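Local coordinates for prolyl oligopeptidase (Novosphingobium capsulatum, PDB 1YR2), which probably cleaves peptide bonds in oligopeptides after proline, and far less readily after alanine, as a serine endopeptidase of the S9A family, at residues Ser124-Ser127 and Gln132-Leu135; Val150-Asn155 and Leu177-Gln182; Leu136-Asp141 and Pro446-His451. All blocks are in the same frame, centred on the assembly; numbering follows the deposited sequence.

Contact 1 (Ser124-Ser127 and Gln132-Leu135); sequences SWNS and QSQL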
ATOM      1  N   SER A 124     -20.435   1.322   0.461  1.00 10.60           N
ATOM      2  CA  SER A 124     -20.043   1.006   1.821  1.00 10.41           C
ATOM      3  C   SER A 124     -19.791   2.314   2.626  1.00 10.72           C
ATOM      4  O   SER A 124     -19.411   3.338   2.037  1.00 10.45           O
ATOM      5  CB  SER A 124     -18.833   0.059   1.793  1.00 10.86           C
ATOM      6  OG  SER A 124     -17.642   0.735   1.490  1.00 12.06           O
ATOM      7  N   TRP A 125     -19.984   2.241   3.946  1.00 10.25           N
ATOM      8  CA  TRP A 125     -19.687   3.305   4.866  1.00  9.95           C
ATOM      9  C   TRP A 125     -19.298   2.725   6.198  1.00 10.81           C
ATOM     10  O   TRP A 125     -19.939   1.821   6.673  1.00 10.39           O
ATOM     11  CB  TRP A 125     -20.865   4.247   5.057  1.00  9.03           C
ATOM     12  CG  TRP A 125     -20.587   5.370   5.957  1.00 10.43           C
ATOM     13  CD1 TRP A 125     -19.940   6.495   5.655  1.00 12.29           C
ATOM     14  CD2 TRP A 125     -20.978   5.492   7.326  1.00 11.73           C
ATOM     15  NE1 TRP A 125     -19.854   7.324   6.745  1.00 12.27           N
ATOM     16  CE2 TRP A 125     -20.510   6.739   7.784  1.00 11.04           C
ATOM     17  CE3 TRP A 125     -21.700   4.677   8.220  1.00 15.13           C
ATOM     18  CZ2 TRP A 125     -20.745   7.203   9.073  1.00 15.87           C
ATOM     19  CZ3 TRP A 125     -21.919   5.125   9.487  1.00 15.11           C
ATOM     20  CH2 TRP A 125     -21.451   6.380   9.915  1.00 14.83           C
ATOM     21  N   ASN A 126     -18.235   3.262   6.762  1.00 12.69           N
ATOM     22  CA  ASN A 126     -17.824   3.010   8.131  1.00 12.62           C
ATOM     23  C   ASN A 126     -17.762   4.320   8.902  1.00 12.66           C
ATOM     24  O   ASN A 126     -17.229   5.261   8.429  1.00 12.89           O
ATOM     25  CB  ASN A 126     -16.444   2.352   8.132  1.00 13.41           C
ATOM     26  CG  ASN A 126     -16.150   1.596   9.436  1.00 15.37           C
ATOM     27  OD1 ASN A 126     -16.213   2.187  10.530  1.00 16.59           O
ATOM     28  ND2 ASN A 126     -15.820   0.278   9.325  1.00 15.77           N
ATOM     29  N   SER A 127     -18.286   4.349  10.118  1.00 13.52           N
ATOM     30  CA  SER A 127     -18.180   5.541  10.971  1.00 14.50           C
ATOM     31  C   SER A 127     -16.749   5.834  11.429  1.00 15.38           C
ATOM     32  O   SER A 127     -16.447   6.947  11.884  1.00 14.79           O
ATOM     33  CB  SER A 127     -19.044   5.327  12.207  1.00 14.42           C
ATOM     34  OG  SER A 127     -18.587   4.149  12.869  1.00 15.44           O
ATOM     35  N   GLN A 132     -16.726  -3.865  10.711  1.00 20.01           N
ATOM     36  CA  GLN A 132     -16.992  -4.000   9.283  1.00 19.31           C
ATOM     37  C   GLN A 132     -17.821  -2.822   8.798  1.00 17.97           C
ATOM     38  O   GLN A 132     -18.656  -2.328   9.507  1.00 18.12           O
ATOM     39  CB  GLN A 132     -17.758  -5.296   8.945  1.00 19.06           C
ATOM     40  CG  GLN A 132     -17.068  -6.636   9.299  1.00 19.90           C
ATOM     41  CD  GLN A 132     -17.977  -7.823   8.990  1.00 18.40           C
ATOM     42  OE1 GLN A 132     -18.224  -8.109   7.825  1.00 18.76           O
ATOM     43  NE2 GLN A 132     -18.505  -8.482  10.021  1.00 15.03           N
ATOM     44  N   SER A 133     -17.600  -2.399   7.567  1.00 17.15           N
ATOM     45  CA  SER A 133     -18.445  -1.384   6.969  1.00 16.06           C
ATOM     46  C   SER A 133     -19.868  -1.892   6.773  1.00 15.28           C
ATOM     47  O   SER A 133     -20.086  -3.082   6.550  1.00 13.49           O
ATOM     48  CB  SER A 133     -17.905  -0.989   5.621  1.00 16.66           C
ATOM     49  OG  SER A 133     -16.785  -0.183   5.759  1.00 19.43           O
ATOM     50  N   GLN A 134     -20.839  -0.977   6.853  1.00 13.58           N
ATOM     51  CA  GLN A 134     -22.191  -1.250   6.419  1.00 12.34           C
ATOM     52  C   GLN A 134     -22.279  -1.024   4.914  1.00 12.31           C
ATOM     53  O   GLN A 134     -21.444  -0.358   4.369  1.00 11.64           O
ATOM     54  CB  GLN A 134     -23.138  -0.260   7.069  1.00 13.33           C
ATOM     55  CG  GLN A 134     -23.142  -0.291   8.615  1.00 14.82           C
ATOM     56  CD  GLN A 134     -23.988   0.816   9.253  1.00 15.60           C
ATOM     57  OE1 GLN A 134     -24.027   1.915   8.734  1.00 15.85           O
ATOM     58  NE2 GLN A 134     -24.632   0.533  10.397  1.00 14.25           N
ATOM     59  N   LEU A 135     -23.318  -1.595   4.305  1.00 11.87           N
ATOM     60  CA  LEU A 135     -23.713  -1.289   2.923  1.00 11.36           C
ATOM     61  C   LEU A 135     -24.955  -0.413   3.030  1.00  9.80           C
ATOM     62  O   LEU A 135     -26.002  -0.833   3.565  1.00  9.69           O
ATOM     63  CB  LEU A 135     -24.040  -2.558   2.141  1.00 10.85           C
ATOM     64  CG  LEU A 135     -24.354  -2.274   0.655  1.00 11.88           C
ATOM     65  CD1 LEU A 135     -23.249  -1.550  -0.003  1.00 12.58           C
ATOM     66  CD2 LEU A 135     -24.711  -3.602  -0.027  1.00 15.36           C
TER
HETATM   67  O   HOH W   1     -16.385   2.098   3.612  1.00 27.19           O
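S124 and L135 face each other as an antiparallel non-hydrogen-bonded pair, with their CA atoms 4.5 Å apart, and one step on W125 and Q134 form the hydrogen-bonded pair. There W125 N donates to Q134 O at 3.0 Å and Q134 N returns a bond to W125 O at 2.9 Å; the first is the straighter, 158° at the hydrogen. Q134 O also takes a CA-H contact from S124 CA at 3.2 Å, so this carbonyl meets two neighbouring residues of the facing strand.

On the sheet face that carries W125 and Q134, the two side chains run side by side in the same direction. With CG anti to the backbone N (chi1 -178°), the indole leans forward along its own strand, where S127 N lies over one face. Q134 reaches out extended, and its OE1 arrives at the ring edge, in the indole plane, 3.6 Å from W125 CE3; amide and ring planes are turned 45° apart. The polar ends are tied to other parts of the chain: Q134 NE2 to D153 OD2, and W125 NE1 to E109 OE1.

The face of S124 and L135 is quieter. L135 sends CD1 toward the backbone N of S124. A water joins the two serines, lying 2.8 Å from S124 OG and 3.2 Å from S133 OG. Toward the turn, N126 lays its CB and amide alongside S133 OG, while its OD1 and ND2 bind G128 N and M130 O and pin the loop that follows.

Strands 120-126 and 134-139 thus make a beta hairpin, the two middle strands of a four-stranded antiparallel sheet that forms one blade of the propeller domain.

Contact 2 (Val150-Asn155 and Leu177-Gln182); sequences VLLDPN and LAYSVQ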
ATOM      1  N   VAL A 150     -29.382   1.818   5.740  1.00 13.99           N
ATOM      2  CA  VAL A 150     -28.606   0.614   5.935  1.00 15.07           C
ATOM      3  C   VAL A 150     -29.297  -0.563   5.261  1.00 15.26           C
ATOM      4  O   VAL A 150     -30.379  -0.982   5.639  1.00 14.08           O
ATOM      5  CB  VAL A 150     -28.394   0.314   7.403  1.00 16.07           C
ATOM      6  CG1 VAL A 150     -27.663  -1.020   7.591  1.00 16.06           C
ATOM      7  CG2 VAL A 150     -27.654   1.503   8.059  1.00 17.53           C
ATOM      8  N   LEU A 151     -28.637  -1.089   4.253  1.00 14.66           N
ATOM      9  CA  LEU A 151     -29.074  -2.243   3.507  1.00 13.80           C
ATOM     10  C   LEU A 151     -28.499  -3.526   4.089  1.00 14.46           C
ATOM     11  O   LEU A 151     -29.251  -4.476   4.261  1.00 12.88           O
ATOM     12  CB  LEU A 151     -28.688  -2.086   2.029  1.00 15.09           C
ATOM     13  CG  LEU A 151     -29.235  -3.165   1.098  1.00 14.86           C
ATOM     14  CD1 LEU A 151     -30.787  -3.297   1.156  1.00 16.15           C
ATOM     15  CD2 LEU A 151     -28.786  -2.873  -0.329  1.00 16.68           C
ATOM     16  N   LEU A 152     -27.192  -3.578   4.357  1.00 13.62           N
ATOM     17  CA  LEU A 152     -26.608  -4.638   5.183  1.00 15.27           C
ATOM     18  C   LEU A 152     -25.777  -4.067   6.313  1.00 15.46           C
ATOM     19  O   LEU A 152     -25.048  -3.099   6.124  1.00 13.74           O
ATOM     20  CB  LEU A 152     -25.715  -5.562   4.344  1.00 14.61           C
ATOM     21  CG  LEU A 152     -26.283  -6.193   3.070  1.00 17.25           C
ATOM     22  CD1 LEU A 152     -25.148  -6.783   2.245  1.00 18.02           C
ATOM     23  CD2 LEU A 152     -27.292  -7.229   3.469  1.00 19.13           C
ATOM     24  N   ASP A 153     -25.910  -4.645   7.511  1.00 16.38           N
ATOM     25  CA  ASP A 153     -25.018  -4.331   8.606  1.00 16.92           C
ATOM     26  C   ASP A 153     -24.368  -5.600   9.160  1.00 17.71           C
ATOM     27  O   ASP A 153     -24.892  -6.238  10.067  1.00 18.63           O
ATOM     28  CB  ASP A 153     -25.721  -3.593   9.715  1.00 18.22           C
ATOM     29  CG  ASP A 153     -24.730  -3.029  10.726  1.00 19.09           C
ATOM     30  OD1 ASP A 153     -23.553  -3.476  10.740  1.00 20.26           O
ATOM     31  OD2 ASP A 153     -25.015  -2.098  11.496  1.00 19.85           O
ATOM     32  N   PRO A 154     -23.212  -5.943   8.633  1.00 18.16           N
ATOM     33  CA  PRO A 154     -22.558  -7.203   9.001  1.00 19.52           C
ATOM     34  C   PRO A 154     -22.177  -7.293  10.481  1.00 20.56           C
ATOM     35  O   PRO A 154     -22.092  -8.405  11.006  1.00 22.31           O
ATOM     36  CB  PRO A 154     -21.342  -7.238   8.106  1.00 18.78           C
ATOM     37  CG  PRO A 154     -21.592  -6.235   7.061  1.00 19.73           C
ATOM     38  CD  PRO A 154     -22.448  -5.194   7.631  1.00 17.93           C
ATOM     39  N   ASN A 155     -22.033  -6.148  11.151  1.00 20.71           N
ATOM     40  CA  ASN A 155     -21.737  -6.111  12.571  1.00 21.78           C
ATOM     41  C   ASN A 155     -22.873  -6.700  13.426  1.00 22.63           C
ATOM     42  O   ASN A 155     -22.620  -7.136  14.533  1.00 23.65           O
ATOM     43  CB  ASN A 155     -21.417  -4.663  13.029  1.00 22.17           C
ATOM     44  CG  ASN A 155     -20.345  -4.014  12.206  1.00 21.91           C
ATOM     45  OD1 ASN A 155     -19.180  -4.398  12.277  1.00 22.21           O
ATOM     46  ND2 ASN A 155     -20.732  -3.040  11.377  1.00 25.76           N
ATOM     47  N   LEU A 177     -30.006  -7.289  -4.568  1.00 11.79           N
ATOM     48  CA  LEU A 177     -28.601  -7.273  -4.236  1.00 12.50           C
ATOM     49  C   LEU A 177     -28.175  -8.653  -3.780  1.00 13.20           C
ATOM     50  O   LEU A 177     -28.835  -9.307  -2.966  1.00 13.72           O
ATOM     51  CB  LEU A 177     -28.330  -6.212  -3.181  1.00 13.56           C
ATOM     52  CG  LEU A 177     -26.854  -6.065  -2.838  1.00 15.90           C
ATOM     53  CD1 LEU A 177     -26.365  -4.763  -3.278  1.00 18.15           C
ATOM     54  CD2 LEU A 177     -26.651  -6.315  -1.383  1.00 19.24           C
ATOM     55  N   ALA A 178     -27.073  -9.096  -4.346  1.00 11.84           N
ATOM     56  CA  ALA A 178     -26.478 -10.365  -4.027  1.00 11.85           C
ATOM     57  C   ALA A 178     -25.277 -10.074  -3.185  1.00 11.96           C
ATOM     58  O   ALA A 178     -24.556  -9.095  -3.435  1.00 11.34           O
ATOM     59  CB  ALA A 178     -26.062 -11.116  -5.304  1.00 12.21           C
ATOM     60  N   TYR A 179     -25.034 -10.924  -2.177  1.00 10.81           N
ATOM     61  CA  TYR A 179     -23.860 -10.774  -1.388  1.00 10.41           C
ATOM     62  C   TYR A 179     -23.288 -12.080  -0.903  1.00 10.86           C
ATOM     63  O   TYR A 179     -24.013 -13.037  -0.763  1.00 10.86           O
ATOM     64  CB  TYR A 179     -24.103  -9.791  -0.239  1.00 10.91           C
ATOM     65  CG  TYR A 179     -25.126 -10.223   0.720  1.00 12.69           C
ATOM     66  CD1 TYR A 179     -26.481 -10.090   0.432  1.00 12.46           C
ATOM     67  CD2 TYR A 179     -24.758 -10.707   1.957  1.00 13.80           C
ATOM     68  CE1 TYR A 179     -27.442 -10.479   1.362  1.00 14.82           C
ATOM     69  CE2 TYR A 179     -25.703 -11.112   2.849  1.00 15.43           C
ATOM     70  CZ  TYR A 179     -27.033 -10.969   2.557  1.00 14.09           C
ATOM     71  OH  TYR A 179     -27.988 -11.355   3.472  1.00 13.70           O
ATOM     72  N   SER A 180     -21.973 -12.075  -0.682  1.00 11.37           N
ATOM     73  CA  SER A 180     -21.206 -13.241  -0.266  1.00 13.11           C
ATOM     74  C   SER A 180     -20.834 -13.138   1.214  1.00 12.48           C
ATOM     75  O   SER A 180     -20.267 -12.106   1.637  1.00 12.64           O
ATOM     76  CB  SER A 180     -19.923 -13.211  -1.061  1.00 13.99           C
ATOM     77  OG  SER A 180     -19.325 -14.416  -0.947  1.00 23.75           O
ATOM     78  N   VAL A 181     -21.036 -14.212   1.953  1.00 12.39           N
ATOM     79  CA  VAL A 181     -20.825 -14.252   3.398  1.00 14.23           C
ATOM     80  C   VAL A 181     -19.792 -15.311   3.749  1.00 14.60           C
ATOM     81  O   VAL A 181     -19.866 -16.425   3.249  1.00 14.43           O
ATOM     82  CB  VAL A 181     -22.130 -14.642   4.134  1.00 15.09           C
ATOM     83  CG1 VAL A 181     -21.911 -14.640   5.609  1.00 17.86           C
ATOM     84  CG2 VAL A 181     -23.291 -13.674   3.787  1.00 17.49           C
ATOM     85  N   GLN A 182     -18.876 -14.970   4.636  1.00 15.52           N
ATOM     86  CA  GLN A 182     -17.820 -15.879   5.053  1.00 17.04           C
ATOM     87  C   GLN A 182     -18.089 -16.177   6.505  1.00 18.62           C
ATOM     88  O   GLN A 182     -18.207 -15.246   7.295  1.00 18.12           O
ATOM     89  CB  GLN A 182     -16.465 -15.195   4.921  1.00 17.07           C
ATOM     90  CG  GLN A 182     -15.310 -15.949   5.627  1.00 18.85           C
ATOM     91  CD  GLN A 182     -13.991 -15.200   5.510  1.00 19.04           C
ATOM     92  OE1 GLN A 182     -13.948 -13.980   5.662  1.00 21.71           O
ATOM     93  NE2 GLN A 182     -12.935 -15.914   5.230  1.00 19.03           N
TER
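L152 is the pivot of this contact, reaching across to Y179 and L177 with its branched end. CG sits anti to the carbonyl carbon (chi1 -53°), and with chi2 extended both methyl groups come to lie over one face of the Y179 ring. CD1 stands above the inner end of the ring, 3.8 Å from Y179 CG and 4.0 Å from the ring centroid, only 19° off the normal, a clear CH-pi contact. CD2 lies over the far end, 3.9 Å from Y179 CZ. The leucine therefore straddles the length of the phenol rather than touching it at a single point.

L177, two residues before the tyrosine on the same strand, brings CD2 in next to these methyls. It lies 4.0 Å from L152 CD1 and 4.2 Å from L151 CD2, so one methyl packs against two consecutive residues. That is possible because L151 and L152 form a classic beta bulge opposite L135, and the chain turns a corner at L151; both leucines then direct their side chains at strand 176-183. L135 and W168 also touch L177 and add to the apolar cluster.

Just past L152 the chain leaves the interface and is tied back on itself. D153 OD1 accepts from N155 N in an Asx turn, and from N155 ND2 at 2.9 Å through its syn lone pair. N155 ND2 also bonds Q132 O.

The contact joins the outermost strand of one propeller blade to the second strand of the next. With three leucines and the face of a tyrosine, all buried, the two blades meet here through dispersion and burial, without directional bonds between the two segments.

Contact 3 (Leu136-Asp141 and Pro446-His451); sequences LVRPAD and PWEPVH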
ATOM      1  N   LEU A 136     -24.795   0.790   2.524  1.00 10.88           N
ATOM      2  CA  LEU A 136     -25.855   1.776   2.395  1.00 10.06           C
ATOM      3  C   LEU A 136     -26.378   1.914   0.986  1.00 10.19           C
ATOM      4  O   LEU A 136     -25.701   1.635  -0.030  1.00 10.57           O
ATOM      5  CB  LEU A 136     -25.363   3.159   2.841  1.00  9.51           C
ATOM      6  CG  LEU A 136     -24.732   3.240   4.217  1.00 12.60           C
ATOM      7  CD1 LEU A 136     -24.625   4.660   4.598  1.00 14.34           C
ATOM      8  CD2 LEU A 136     -25.513   2.447   5.225  1.00 16.25           C
ATOM      9  N   VAL A 137     -27.624   2.362   0.928  1.00 10.56           N
ATOM     10  CA  VAL A 137     -28.285   2.602  -0.335  1.00 11.06           C
ATOM     11  C   VAL A 137     -29.127   3.854  -0.216  1.00 10.47           C
ATOM     12  O   VAL A 137     -29.673   4.179   0.838  1.00  7.78           O
ATOM     13  CB  VAL A 137     -29.199   1.410  -0.716  1.00 11.53           C
ATOM     14  CG1 VAL A 137     -30.328   1.233   0.305  1.00 12.15           C
ATOM     15  CG2 VAL A 137     -29.747   1.582  -2.121  1.00 12.98           C
ATOM     16  N   ARG A 138     -29.249   4.588  -1.288  1.00  9.20           N
ATOM     17  CA  ARG A 138     -30.182   5.718  -1.295  1.00 11.69           C
ATOM     18  C   ARG A 138     -30.631   6.017  -2.723  1.00 11.11           C
ATOM     19  O   ARG A 138     -30.052   5.471  -3.652  1.00 11.56           O
ATOM     20  CB  ARG A 138     -29.536   6.928  -0.630  1.00 12.47           C
ATOM     21  CG  ARG A 138     -28.455   7.612  -1.484  1.00 15.74           C
ATOM     22  CD  ARG A 138     -27.773   8.822  -0.745  1.00 16.03           C
ATOM     23  NE  ARG A 138     -26.735   9.387  -1.609  1.00 12.81           N
ATOM     24  CZ  ARG A 138     -25.642   9.952  -1.190  1.00 12.34           C
ATOM     25  NH1 ARG A 138     -25.426  10.125   0.098  1.00 12.21           N
ATOM     26  NH2 ARG A 138     -24.772  10.407  -2.054  1.00 13.36           N
ATOM     27  N   PRO A 139     -31.666   6.817  -2.944  1.00 12.34           N
ATOM     28  CA  PRO A 139     -32.021   7.151  -4.331  1.00 12.95           C
ATOM     29  C   PRO A 139     -30.864   7.837  -5.076  1.00 14.44           C
ATOM     30  O   PRO A 139     -30.135   8.645  -4.493  1.00 13.79           O
ATOM     31  CB  PRO A 139     -33.244   8.080  -4.178  1.00 13.11           C
ATOM     32  CG  PRO A 139     -33.814   7.678  -2.810  1.00 14.85           C
ATOM     33  CD  PRO A 139     -32.578   7.459  -1.969  1.00 13.52           C
ATOM     34  N   ALA A 140     -30.732   7.528  -6.360  1.00 16.33           N
ATOM     35  CA  ALA A 140     -29.631   8.011  -7.180  1.00 19.76           C
ATOM     36  C   ALA A 140     -29.621   9.513  -7.273  1.00 21.69           C
ATOM     37  O   ALA A 140     -28.564  10.090  -7.412  1.00 25.44           O
ATOM     38  CB  ALA A 140     -29.685   7.407  -8.591  1.00 19.67           C
ATOM     39  N   ASP A 141     -30.781  10.128  -7.198  1.00 22.70           N
ATOM     40  CA  ASP A 141     -30.928  11.578  -7.216  1.00 24.42           C
ATOM     41  C   ASP A 141     -30.955  12.244  -5.813  1.00 22.83           C
ATOM     42  O   ASP A 141     -31.265  13.425  -5.708  1.00 23.16           O
ATOM     43  CB  ASP A 141     -32.241  11.906  -7.922  1.00 25.27           C
ATOM     44  CG  ASP A 141     -33.452  11.419  -7.126  1.00 31.17           C
ATOM     45  OD1 ASP A 141     -33.691  10.183  -7.100  1.00 40.98           O
ATOM     46  OD2 ASP A 141     -34.196  12.171  -6.469  1.00 39.67           O
ATOM     47  N   PRO A 446     -15.093  17.150  -5.279  1.00 13.54           N
ATOM     48  CA  PRO A 446     -15.501  16.416  -4.063  1.00 13.03           C
ATOM     49  C   PRO A 446     -16.832  15.698  -4.173  1.00 12.09           C
ATOM     50  O   PRO A 446     -17.755  16.180  -4.806  1.00 12.43           O
ATOM     51  CB  PRO A 446     -15.543  17.526  -2.989  1.00 14.07           C
ATOM     52  CG  PRO A 446     -14.659  18.583  -3.549  1.00 15.08           C
ATOM     53  CD  PRO A 446     -14.870  18.585  -5.039  1.00 14.21           C
ATOM     54  N   TRP A 447     -16.934  14.528  -3.540  1.00 12.05           N
ATOM     55  CA  TRP A 447     -18.188  13.819  -3.421  1.00 11.47           C
ATOM     56  C   TRP A 447     -18.663  13.966  -1.968  1.00 11.58           C
ATOM     57  O   TRP A 447     -18.824  15.082  -1.480  1.00 12.33           O
ATOM     58  CB  TRP A 447     -18.003  12.361  -3.889  1.00 10.60           C
ATOM     59  CG  TRP A 447     -19.286  11.606  -3.988  1.00 11.86           C
ATOM     60  CD1 TRP A 447     -20.408  11.985  -4.702  1.00 14.94           C
ATOM     61  CD2 TRP A 447     -19.638  10.370  -3.327  1.00 13.63           C
ATOM     62  NE1 TRP A 447     -21.412  11.072  -4.512  1.00 14.41           N
ATOM     63  CE2 TRP A 447     -20.979  10.081  -3.670  1.00 12.23           C
ATOM     64  CE3 TRP A 447     -18.954   9.476  -2.494  1.00 14.49           C
ATOM     65  CZ2 TRP A 447     -21.643   8.932  -3.212  1.00 13.95           C
ATOM     66  CZ3 TRP A 447     -19.600   8.339  -2.019  1.00 11.25           C
ATOM     67  CH2 TRP A 447     -20.953   8.085  -2.380  1.00 14.41           C
ATOM     68  N   GLU A 448     -18.907  12.888  -1.257  1.00 11.54           N
ATOM     69  CA  GLU A 448     -19.333  12.990   0.116  1.00 11.45           C
ATOM     70  C   GLU A 448     -18.318  13.691   0.968  1.00 12.99           C
ATOM     71  O   GLU A 448     -17.128  13.320   0.971  1.00 13.23           O
ATOM     72  CB  GLU A 448     -19.609  11.627   0.728  1.00 12.20           C
ATOM     73  CG  GLU A 448     -20.875  10.990   0.166  1.00 10.93           C
ATOM     74  CD  GLU A 448     -22.126  11.590   0.717  1.00 11.56           C
ATOM     75  OE1 GLU A 448     -22.143  12.002   1.896  1.00 12.54           O
ATOM     76  OE2 GLU A 448     -23.097  11.619  -0.049  1.00 13.03           O
ATOM     77  N   PRO A 449     -18.748  14.673   1.735  1.00 13.76           N
ATOM     78  CA  PRO A 449     -17.840  15.223   2.761  1.00 13.84           C
ATOM     79  C   PRO A 449     -17.391  14.167   3.775  1.00 14.49           C
ATOM     80  O   PRO A 449     -18.162  13.280   4.128  1.00 15.45           O
ATOM     81  CB  PRO A 449     -18.693  16.259   3.448  1.00 13.60           C
ATOM     82  CG  PRO A 449     -19.732  16.626   2.477  1.00 13.81           C
ATOM     83  CD  PRO A 449     -20.041  15.382   1.698  1.00 13.95           C
ATOM     84  N   VAL A 450     -16.144  14.272   4.227  1.00 14.13           N
ATOM     85  CA  VAL A 450     -15.561  13.377   5.225  1.00 14.85           C
ATOM     86  C   VAL A 450     -15.063  14.233   6.378  1.00 14.62           C
ATOM     87  O   VAL A 450     -14.308  15.186   6.159  1.00 14.90           O
ATOM     88  CB  VAL A 450     -14.376  12.577   4.609  1.00 15.18           C
ATOM     89  CG1 VAL A 450     -13.585  11.842   5.639  1.00 14.21           C
ATOM     90  CG2 VAL A 450     -14.894  11.550   3.616  1.00 16.74           C
ATOM     91  N   HIS A 451     -15.472  13.916   7.603  1.00 15.76           N
ATOM     92  CA  HIS A 451     -15.057  14.709   8.739  1.00 15.89           C
ATOM     93  C   HIS A 451     -13.686  14.235   9.287  1.00 15.27           C
ATOM     94  O   HIS A 451     -13.577  13.139   9.819  1.00 16.83           O
ATOM     95  CB  HIS A 451     -16.105  14.695   9.866  1.00 17.65           C
ATOM     96  CG  HIS A 451     -15.639  15.417  11.099  1.00 23.62           C
ATOM     97  ND1 HIS A 451     -15.165  16.717  11.063  1.00 29.69           N
ATOM     98  CD2 HIS A 451     -15.541  15.008  12.395  1.00 28.97           C
ATOM     99  CE1 HIS A 451     -14.801  17.076  12.285  1.00 31.87           C
ATOM    100  NE2 HIS A 451     -15.016  16.057  13.109  1.00 31.13           N
TER
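W447 is the first residue of the loop 446-451 to meet strand 134-139, and it does so with the benzo side of its indole: CZ2 comes to 3.6 Å from R138 NH2, with the ring and guanidinium planes 54° apart. The indole is also packed from within its own segment, since E448 CG lies over one face, 3.5 Å above the ring plane. Y422 meets the indole edge-to-face, and P114 and V144 touch its side chain as well.

E448 follows and carries the polar bonds of the contact. Its chain bends sharply at chi2 (-76°), bringing the carboxylate round to face R138, which arrives from the opposite direction. The arginine is extended from CG to NE, and this length lets a strand and a loop meet although the CA atoms of R138 and E448 are 13.1 Å apart. Both terminal nitrogens grip a single oxygen: OE2 is 2.8 Å from R138 NH1 and 2.9 Å from R138 NH2, in the guanidinium plane. OE2 meets NH2 nearly along its own C-O bond, whereas NH1 approaches from above the carboxylate plane, the two flat groups being turned 48° apart. OE2 accepts from G145 N too, and R138 NH1 gives a further bond to T146 O, so the hairpin loop after strand 134-139 is drawn into the same network.

The contact joins the first blade of the propeller to the loop that leaves the last. A buried ion pair held by two hydrogen bonds at this seam suggests that charge neutralisation, shared with backbone groups, offsets the cost of burying R138 and E448 beside the tryptophan.

In the fold
Contacts 1 and 3 both use strand 134-139, at its start and its end, and contact 2 begins on the neighbouring strand 149-152, so all three gather round one propeller blade. Contact 1 works within that blade and is only partly buried, with backbone bonds, a water and amide ends. Contacts 2 and 3 are buried and reach to different blades: contact 2 to the next in sequence, through apolar groups, contact 3 to the loop after the last, through a salt bridge. The backbone bond L135 O to L151 N ties contact 1 to contact 2, and W125 packs on L136, next to contact 3.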